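Local atomic coordinates of penicillin-binding protein 1A (Mycobacterium tuberculosis, PDB entry 5CXW), a protein that builds the mycobacterial cell wall, polymerising glycan strands with one domain and cross-linking their peptides with a penicillin-sensitive transpeptidase domain, the part in this chain. Residues 212-215 with 216-220; 265-268 with 269-273. All coordinates share one frame; numbering follows the deposited sequence.

Contact 1 of 2, residues 212-215 with 216-220; sequences IDMA and SAYAT
Met214 and Tyr218 stand one turn apart on the buried helix 211-222 of the transpeptidase domain, their side chains running side by side in the same direction. The one place where the two side chains meet is at their far ends: Met214 CE lies 3.7 Å from Tyr218 CE1, with Tyr218 OH a little farther from the methyl. Met214 reaches this position because its chain is folded, bent at chi2 and again at chi3 (-73°), which swings CE back toward the following turn although CB itself points away from it. Tyr218 CG is anti to its own carbonyl carbon (chi1 -83°), and the ring sits obliquely by the carbonyl of Met214, whose O is 3.4 Å from Tyr218 CD1. The same oxygen accepts the backbone N-H of Tyr218, Met214 O to Tyr218 N 3.0 Å, in a nearly straight bond, N-H...O 166°.

The flanking bonds follow the i to i+4 pattern of an alpha helix. Ser216 N binds Ile212 O at 3.0 Å and Ala217 N binds Asp213 O at 2.9 Å, while Ala219 N to Ala215 O, also 2.9 Å, is more bent. Ala215 O is additionally hydrogen-bonded by Ser316 OG of strand 315-323, a second grip on a buried carbonyl. The small Ala215 and Ala219 rest on strands 60-67 and 315-323, whereas Met214, Ala217 and Tyr218 all touch Phe102 of helix 100-109.

Tyr218 OH is hydrogen-bonded to Ser98 O, which ties the ring to the residue following Ser97, the probable acyl-ester nucleophile, whose side chain lies about 8 Å from that of Tyr218. A helix packed both on the central antiparallel sheet and on helix 100-109, which follows Ser97 in the chain, is in keeping with the penicillin-binding, beta-lactamase-like transpeptidase fold.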
# COMPACT_ATOMS: atom_id res chain seq x y z
N ILE A 212 -0.22 -6.71 1.49
CA ILE A 212 1.11 -6.97 0.94
C ILE A 212 1.31 -6.40 -0.45
O ILE A 212 2.39 -5.88 -0.74
CB ILE A 212 1.53 -8.47 1.01
CG1 ILE A 212 2.97 -8.67 0.50
CG2 ILE A 212 0.54 -9.40 0.28
CD1 ILE A 212 3.61 -9.91 1.14
N ASP A 213 0.28 -6.43 -1.30
CA ASP A 213 0.36 -5.86 -2.65
C ASP A 213 0.62 -4.35 -2.56
O ASP A 213 1.42 -3.83 -3.29
CB ASP A 213 -0.97 -6.03 -3.42
CG ASP A 213 -1.26 -7.49 -3.81
OD1 ASP A 213 -0.37 -8.13 -4.40
OD2 ASP A 213 -2.42 -7.94 -3.61
N MET A 214 -0.07 -3.68 -1.66
CA MET A 214 0.09 -2.22 -1.54
C MET A 214 1.53 -1.85 -1.05
O MET A 214 2.16 -0.95 -1.59
CB MET A 214 -0.95 -1.60 -0.61
CG MET A 214 -2.37 -1.65 -1.16
SD MET A 214 -2.57 -0.72 -2.70
CE MET A 214 -2.49 0.93 -2.07
N ALA A 215 2.05 -2.61 -0.07
CA ALA A 215 3.38 -2.35 0.40
C ALA A 215 4.40 -2.57 -0.71
O ALA A 215 5.35 -1.76 -0.90
CB ALA A 215 3.72 -3.23 1.59
N SER A 216 4.18 -3.63 -1.48
CA SER A 216 5.09 -3.97 -2.59
C SER A 216 5.04 -2.93 -3.69
O SER A 216 6.09 -2.49 -4.21
CB SER A 216 4.72 -5.35 -3.12
OG SER A 216 5.46 -5.69 -4.28
N ALA A 217 3.84 -2.53 -4.12
CA ALA A 217 3.72 -1.54 -5.17
C ALA A 217 4.32 -0.18 -4.79
O ALA A 217 4.98 0.48 -5.61
CB ALA A 217 2.24 -1.39 -5.63
N TYR A 218 4.09 0.24 -3.57
CA TYR A 218 4.69 1.50 -3.06
C TYR A 218 6.23 1.34 -2.91
O TYR A 218 7.00 2.28 -3.17
CB TYR A 218 4.05 1.94 -1.77
CG TYR A 218 2.76 2.69 -1.87
CD1 TYR A 218 1.70 2.26 -2.70
CD2 TYR A 218 2.53 3.85 -1.12
CE1 TYR A 218 0.49 2.95 -2.74
CE2 TYR A 218 1.34 4.50 -1.11
CZ TYR A 218 0.31 4.05 -1.92
OH TYR A 218 -0.93 4.72 -1.96
N ALA A 219 6.71 0.10 -2.62
CA ALA A 219 8.17 -0.17 -2.63
C ALA A 219 8.76 0.10 -4.01
O ALA A 219 9.85 0.66 -4.14
CB ALA A 219 8.46 -1.56 -2.11
N THR A 220 8.03 -0.23 -5.07
CA THR A 220 8.51 0.01 -6.41
C THR A 220 8.68 1.51 -6.64
O THR A 220 9.67 1.96 -7.27
CB THR A 220 7.53 -0.62 -7.43
OG1 THR A 220 7.51 -2.04 -7.23
CG2 THR A 220 7.89 -0.33 -8.87

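Contact 2 of 2, residues 265-268 with 269-273; sequences NVTA and AMEPI
Val266 and Met270, one turn apart, run alongside each other. The touching atoms are Val266 CG1, set anti to its backbone N (chi1 170°), and Met270 SD, 3.6 Å apart. Met270 runs extended through chi2 and bends at chi3 (68°), turning the chain at the sulfur; its CG passes 3.4 Å from Val266 O, the carbonyl that also accepts Met270 N at 3.0 Å. This pair belongs to the closing turns of helix 260-270 in the transpeptidase domain, with Val266 packed on Val105 and Leu108 of helix 100-109 and Met270 on Val101 of that helix and Lys291 of strand 289-296. Ala269 N still makes a well-aligned helical bond to Asn265 O, N-H...O 164°, but farther on the pattern frays: Thr267 O receives weak bonds from both Met270 N and Glu271 N. On the more open side, the extended Glu271 chain brings OE1 back to 3.6 Å from Ala268 CA. A water donates to Ala268 O at 2.7 Å and weakly to Glu271 OE1, bridging carbonyl and carboxylate. Ala268 O, which Glu271 N reaches only weakly, also meets Pro272 CD at 3.6 Å; proline has no N-H to continue the helical pattern.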
# COMPACT_ATOMS: atom_id res chain seq x y z
N ASN A 265 8.53 11.71 -9.49
CA ASN A 265 7.47 12.72 -9.46
C ASN A 265 6.29 12.28 -8.57
O ASN A 265 5.69 13.13 -7.84
CB ASN A 265 6.97 13.11 -10.86
CG ASN A 265 7.81 14.20 -11.46
OD1 ASN A 265 7.58 15.37 -11.18
ND2 ASN A 265 8.74 13.86 -12.30
N VAL A 266 5.93 10.99 -8.63
CA VAL A 266 4.89 10.49 -7.73
C VAL A 266 5.34 10.70 -6.24
O VAL A 266 4.60 11.23 -5.41
CB VAL A 266 4.54 9.02 -7.99
CG1 VAL A 266 3.63 8.49 -6.88
CG2 VAL A 266 3.94 8.84 -9.40
N THR A 267 6.58 10.34 -5.96
CA THR A 267 7.17 10.59 -4.64
C THR A 267 7.01 12.03 -4.24
O THR A 267 6.57 12.31 -3.13
CB THR A 267 8.64 10.12 -4.62
OG1 THR A 267 8.64 8.72 -4.89
CG2 THR A 267 9.31 10.40 -3.28
N ALA A 268 7.38 12.94 -5.16
CA ALA A 268 7.35 14.35 -4.86
C ALA A 268 5.90 14.75 -4.46
O ALA A 268 5.72 15.55 -3.54
CB ALA A 268 7.86 15.18 -6.02
N ALA A 269 4.92 14.29 -5.19
CA ALA A 269 3.50 14.58 -4.83
C ALA A 269 3.07 14.07 -3.49
O ALA A 269 2.22 14.71 -2.81
CB ALA A 269 2.57 14.06 -5.92
N MET A 270 3.65 12.93 -3.07
CA MET A 270 3.29 12.23 -1.83
C MET A 270 4.06 12.76 -0.62
O MET A 270 3.66 12.48 0.51
CB MET A 270 3.53 10.73 -1.96
CG MET A 270 2.57 10.16 -2.95
SD MET A 270 2.97 8.45 -3.36
CE MET A 270 2.58 7.67 -1.78
N GLU A 271 5.14 13.48 -0.86
CA GLU A 271 6.01 13.94 0.29
C GLU A 271 5.27 14.68 1.37
O GLU A 271 5.52 14.43 2.53
CB GLU A 271 7.19 14.75 -0.19
CG GLU A 271 8.35 13.91 -0.67
CD GLU A 271 9.55 14.76 -1.08
OE1 GLU A 271 9.58 15.21 -2.22
OE2 GLU A 271 10.44 15.01 -0.27
N PRO A 272 4.34 15.60 1.00
CA PRO A 272 3.71 16.40 2.07
C PRO A 272 2.60 15.63 2.82
O PRO A 272 1.92 16.21 3.68
CB PRO A 272 3.08 17.57 1.33
CG PRO A 272 3.02 17.19 -0.10
CD PRO A 272 4.10 16.16 -0.35
N ILE A 273 2.24 14.43 2.32
CA ILE A 273 0.97 13.81 2.78
C ILE A 273 1.02 13.23 4.20
O ILE A 273 0.04 13.33 4.88
CB ILE A 273 0.41 12.81 1.72
CG1 ILE A 273 0.19 13.58 0.42
CG2 ILE A 273 -0.83 12.06 2.21
CD1 ILE A 273 -0.35 12.73 -0.73
O HOH W 1 7.26 17.55 -2.70

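Both contacts centre on side chains one turn apart along a helix, contact 2 toward its C-terminal end; both helices pack on helix 100-109. The contact centres are about 16 Å apart, but Tyr218 CE2 packs 3.5 Å from Met270 CE near the start of that shared helix. Contact 1 is deeper, its centre about 5 Å from that of the chain against 14 Å for contact 2, and wholly buried. Its helical bonding is regular and it borders central strands 60-67 and 315-323. Contact 2 borders the edge strand 289-296, and its bonding weakens toward partly exposed Glu271 and Pro272, where a water joins backbone and carboxylate. Methionine meets an aromatic ring in contact 1, a valine branch in contact 2.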